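PDB 6K9Z: galactose-1-phosphate uridylyltransferase from Pyrobaculum aerophilum str. IM2, which probably transfers uridylyl groups between UDP-glucose and hexose 1-phosphates such as galactose 1-phosphate, as a zinc-binding enzyme of carbohydrate metabolism. Local coordinates for residues A[241-252]-A[264-273]. The protein carries 1 engineered substitution. Residues are numbered along the deposited sequence; the frame is centred on the assembly and turned at random.
Sequences AGIPMPYIMVLH and HLHFEIYGMY. With FE (Fe (III) ion), chain E; ZN (zinc ion), chain D.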
# COMPACT_ATOMS: atom_id res chain seq x y z
N ALA A 241 -22.36 -4.38 -4.01
CA ALA A 241 -22.33 -3.22 -4.93
C ALA A 241 -23.13 -3.49 -6.23
O ALA A 241 -23.19 -2.60 -7.04
CB ALA A 241 -20.89 -2.80 -5.19
N GLY A 242 -23.76 -4.64 -6.45
CA GLY A 242 -24.59 -4.84 -7.66
C GLY A 242 -23.85 -5.60 -8.76
O GLY A 242 -24.54 -6.26 -9.56
N ILE A 243 -22.51 -5.53 -8.81
CA ILE A 243 -21.65 -6.29 -9.75
C ILE A 243 -20.52 -6.91 -8.94
O ILE A 243 -20.13 -6.32 -7.93
CB ILE A 243 -21.09 -5.39 -10.87
CG1 ILE A 243 -20.36 -4.17 -10.29
CG2 ILE A 243 -22.18 -4.99 -11.87
CD1 ILE A 243 -20.01 -3.10 -11.31
N PRO A 244 -19.87 -8.01 -9.38
CA PRO A 244 -18.72 -8.55 -8.66
C PRO A 244 -17.70 -7.45 -8.40
O PRO A 244 -17.49 -6.58 -9.21
CB PRO A 244 -18.16 -9.64 -9.55
CG PRO A 244 -19.36 -10.00 -10.41
CD PRO A 244 -20.04 -8.67 -10.68
N MET A 245 -17.11 -7.52 -7.21
CA MET A 245 -16.13 -6.54 -6.69
C MET A 245 -14.74 -7.17 -6.74
O MET A 245 -14.52 -8.29 -6.24
CB MET A 245 -16.47 -6.24 -5.23
CG MET A 245 -15.74 -5.13 -4.71
SD MET A 245 -16.06 -4.82 -2.99
CE MET A 245 -17.81 -4.47 -2.97
N PRO A 246 -13.74 -6.46 -7.27
CA PRO A 246 -12.36 -6.92 -7.12
C PRO A 246 -12.01 -6.87 -5.64
O PRO A 246 -12.44 -5.97 -4.87
CB PRO A 246 -11.53 -5.94 -7.94
CG PRO A 246 -12.42 -4.71 -8.04
CD PRO A 246 -13.85 -5.20 -7.99
N TYR A 247 -11.18 -7.81 -5.21
CA TYR A 247 -10.75 -7.82 -3.80
C TYR A 247 -9.38 -8.47 -3.67
O TYR A 247 -8.89 -9.20 -4.60
CB TYR A 247 -11.75 -8.55 -2.90
CG TYR A 247 -11.86 -10.02 -3.15
CD1 TYR A 247 -10.97 -10.89 -2.57
CD2 TYR A 247 -12.83 -10.54 -3.99
CE1 TYR A 247 -11.02 -12.26 -2.80
CE2 TYR A 247 -12.90 -11.90 -4.23
CZ TYR A 247 -11.98 -12.75 -3.66
OH TYR A 247 -11.98 -14.08 -3.92
N ILE A 248 -8.82 -8.24 -2.49
CA ILE A 248 -7.54 -8.79 -2.01
C ILE A 248 -7.88 -9.58 -0.76
O ILE A 248 -8.63 -9.07 0.07
CB ILE A 248 -6.57 -7.67 -1.72
CG1 ILE A 248 -6.18 -6.99 -3.04
CG2 ILE A 248 -5.39 -8.19 -0.93
CD1 ILE A 248 -5.93 -5.53 -2.90
N MET A 249 -7.32 -10.76 -0.64
CA MET A 249 -7.41 -11.53 0.62
C MET A 249 -6.01 -11.97 1.07
O MET A 249 -5.22 -12.36 0.22
CB MET A 249 -8.28 -12.76 0.45
CG MET A 249 -8.33 -13.59 1.72
SD MET A 249 -9.74 -14.74 1.66
CE MET A 249 -9.02 -15.96 0.58
N VAL A 250 -5.71 -11.79 2.35
CA VAL A 250 -4.40 -12.19 2.90
C VAL A 250 -4.65 -12.87 4.24
O VAL A 250 -5.51 -12.48 4.98
CB VAL A 250 -3.45 -10.97 3.01
CG1 VAL A 250 -3.98 -9.91 3.94
CG2 VAL A 250 -2.01 -11.35 3.33
N LEU A 251 -3.86 -13.89 4.50
CA LEU A 251 -3.82 -14.61 5.79
C LEU A 251 -2.71 -14.03 6.65
O LEU A 251 -1.54 -14.17 6.29
CB LEU A 251 -3.58 -16.09 5.54
CG LEU A 251 -3.37 -16.93 6.81
CD1 LEU A 251 -4.52 -16.70 7.78
CD2 LEU A 251 -3.23 -18.41 6.45
N HIS A 252 -3.06 -13.42 7.76
CA HIS A 252 -2.12 -12.91 8.79
C HIS A 252 -2.04 -14.01 9.84
O HIS A 252 -3.05 -14.23 10.53
CB HIS A 252 -2.66 -11.60 9.34
CG HIS A 252 -2.45 -10.45 8.43
ND1 HIS A 252 -2.84 -9.16 8.75
CD2 HIS A 252 -1.79 -10.39 7.25
CE1 HIS A 252 -2.46 -8.36 7.77
NE2 HIS A 252 -1.83 -9.05 6.82
N HIS A 264 -2.89 -13.96 16.93
CA HIS A 264 -4.11 -14.71 16.52
C HIS A 264 -4.27 -14.60 15.00
O HIS A 264 -4.33 -13.46 14.51
CB HIS A 264 -5.27 -14.06 17.28
CG HIS A 264 -6.54 -14.84 17.37
ND1 HIS A 264 -7.28 -14.87 18.53
CD2 HIS A 264 -7.25 -15.53 16.45
CE1 HIS A 264 -8.37 -15.58 18.34
NE2 HIS A 264 -8.37 -15.99 17.07
N LEU A 265 -4.48 -15.80 14.35
CA LEU A 265 -4.46 -15.70 12.88
C LEU A 265 -5.76 -15.07 12.43
O LEU A 265 -6.83 -15.17 13.14
CB LEU A 265 -4.26 -17.07 12.23
CG LEU A 265 -5.31 -18.13 12.47
CD1 LEU A 265 -6.55 -18.00 11.60
CD2 LEU A 265 -4.70 -19.52 12.19
N HIS A 266 -5.84 -14.50 11.28
CA HIS A 266 -7.09 -13.91 10.73
C HIS A 266 -6.89 -13.75 9.23
O HIS A 266 -5.71 -13.49 8.81
CB HIS A 266 -7.45 -12.59 11.42
CG HIS A 266 -6.29 -11.64 11.56
ND1 HIS A 266 -5.29 -11.81 12.53
CD2 HIS A 266 -5.98 -10.51 10.89
CE1 HIS A 266 -4.41 -10.81 12.42
NE2 HIS A 266 -4.83 -9.98 11.48
N PHE A 267 -7.97 -13.84 8.46
CA PHE A 267 -8.00 -13.45 7.04
C PHE A 267 -8.44 -11.98 6.97
O PHE A 267 -9.40 -11.61 7.66
CB PHE A 267 -8.91 -14.35 6.23
CG PHE A 267 -8.39 -15.76 6.08
CD1 PHE A 267 -8.59 -16.68 7.11
CD2 PHE A 267 -7.69 -16.14 4.97
CE1 PHE A 267 -8.15 -17.99 6.97
CE2 PHE A 267 -7.29 -17.46 4.82
CZ PHE A 267 -7.43 -18.36 5.85
N GLU A 268 -7.69 -11.17 6.20
CA GLU A 268 -8.15 -9.80 5.88
C GLU A 268 -8.62 -9.83 4.43
O GLU A 268 -7.88 -10.29 3.55
CB GLU A 268 -7.11 -8.73 6.18
CG GLU A 268 -6.58 -8.75 7.59
CD GLU A 268 -5.72 -7.58 7.98
OE1 GLU A 268 -5.57 -7.37 9.19
OE2 GLU A 268 -5.17 -6.93 7.07
N ILE A 269 -9.81 -9.28 4.19
CA ILE A 269 -10.34 -9.12 2.83
C ILE A 269 -10.56 -7.62 2.58
O ILE A 269 -11.31 -6.99 3.37
CB ILE A 269 -11.62 -9.94 2.67
CG1 ILE A 269 -11.45 -11.44 2.86
CG2 ILE A 269 -12.24 -9.67 1.32
CD1 ILE A 269 -12.76 -12.14 3.19
N TYR A 270 -9.99 -7.12 1.49
CA TYR A 270 -10.09 -5.71 1.05
C TYR A 270 -10.90 -5.71 -0.23
O TYR A 270 -10.35 -6.03 -1.23
CB TYR A 270 -8.72 -5.09 0.84
CG TYR A 270 -7.68 -5.37 1.89
CD1 TYR A 270 -7.98 -5.49 3.23
CD2 TYR A 270 -6.35 -5.42 1.52
CE1 TYR A 270 -6.99 -5.68 4.19
CE2 TYR A 270 -5.34 -5.64 2.44
CZ TYR A 270 -5.67 -5.80 3.79
OH TYR A 270 -4.66 -6.02 4.67
N GLY A 271 -12.21 -5.44 -0.13
CA GLY A 271 -13.05 -5.19 -1.31
C GLY A 271 -12.81 -3.80 -1.82
O GLY A 271 -12.88 -2.84 -1.00
N MET A 272 -12.52 -3.67 -3.12
CA MET A 272 -11.86 -2.44 -3.60
C MET A 272 -12.86 -1.53 -4.32
O MET A 272 -12.43 -0.53 -4.88
CB MET A 272 -10.63 -2.75 -4.45
CG MET A 272 -9.55 -3.50 -3.67
SD MET A 272 -8.98 -2.46 -2.27
CE MET A 272 -7.91 -1.35 -3.16
N TYR A 273 -14.17 -1.79 -4.28
CA TYR A 273 -15.17 -0.81 -4.78
C TYR A 273 -15.67 0.03 -3.60
O TYR A 273 -15.99 -0.52 -2.57
CB TYR A 273 -16.36 -1.49 -5.45
CG TYR A 273 -16.15 -2.00 -6.86
CD1 TYR A 273 -15.07 -1.64 -7.64
CD2 TYR A 273 -17.12 -2.78 -7.46
CE1 TYR A 273 -14.93 -2.09 -8.95
CE2 TYR A 273 -17.01 -3.24 -8.76
CZ TYR A 273 -15.90 -2.90 -9.51
OH TYR A 273 -15.78 -3.32 -10.79
FE FE E . -3.91 -8.22 10.49
ZN ZN D . -6.27 -14.62 20.62
O HOH W 1 -4.91 -6.85 11.94
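One face of the His266 ring takes CB of His252, and at its edge, in plane, lies Glu268 OE1; the His252 ring in turn has His266 NE2 at its edge, the two imidazoles being nearly perpendicular (86°). Both rings belong to antiparallel strands 247-252 and 266-271, neighbours at the middle of the half-barrel sheet, and show how a beta ladder can set out a metal site. The iron(III) ion is bound by His252 ND1, by Glu268 OE1 and, 2.2 Å away, by His266 NE2, with a water and Glu156 completing the site. His266 reaches the metal with CG between its backbone N and carbonyl carbon (chi1 47°), and its ND1 donates to His264 O at 2.8 Å, in the ring plane, which fixes the ring's rotation. Tyr270 OH donates to Glu268 OE2 (2.6 Å), positioning the carboxylate from the second shell, while His252 NE2 is hydrogen-bonded to Gly288 O of the second subunit.

On the other face of the sheet, against helix 220-240, Leu251 CD1 sits over the centre of the Phe267 ring, 3.9 Å from its centroid, and Met249 SD adds an oblique Met-aromatic contact. Beyond the strands, Pro246 CD lies over one face of Tyr273, with Ile243 CG1 at the ring edge. Just past the final bridge pair, Tyr247 with Gly271, Met272 N donates to Pro246 O at 2.9 Å.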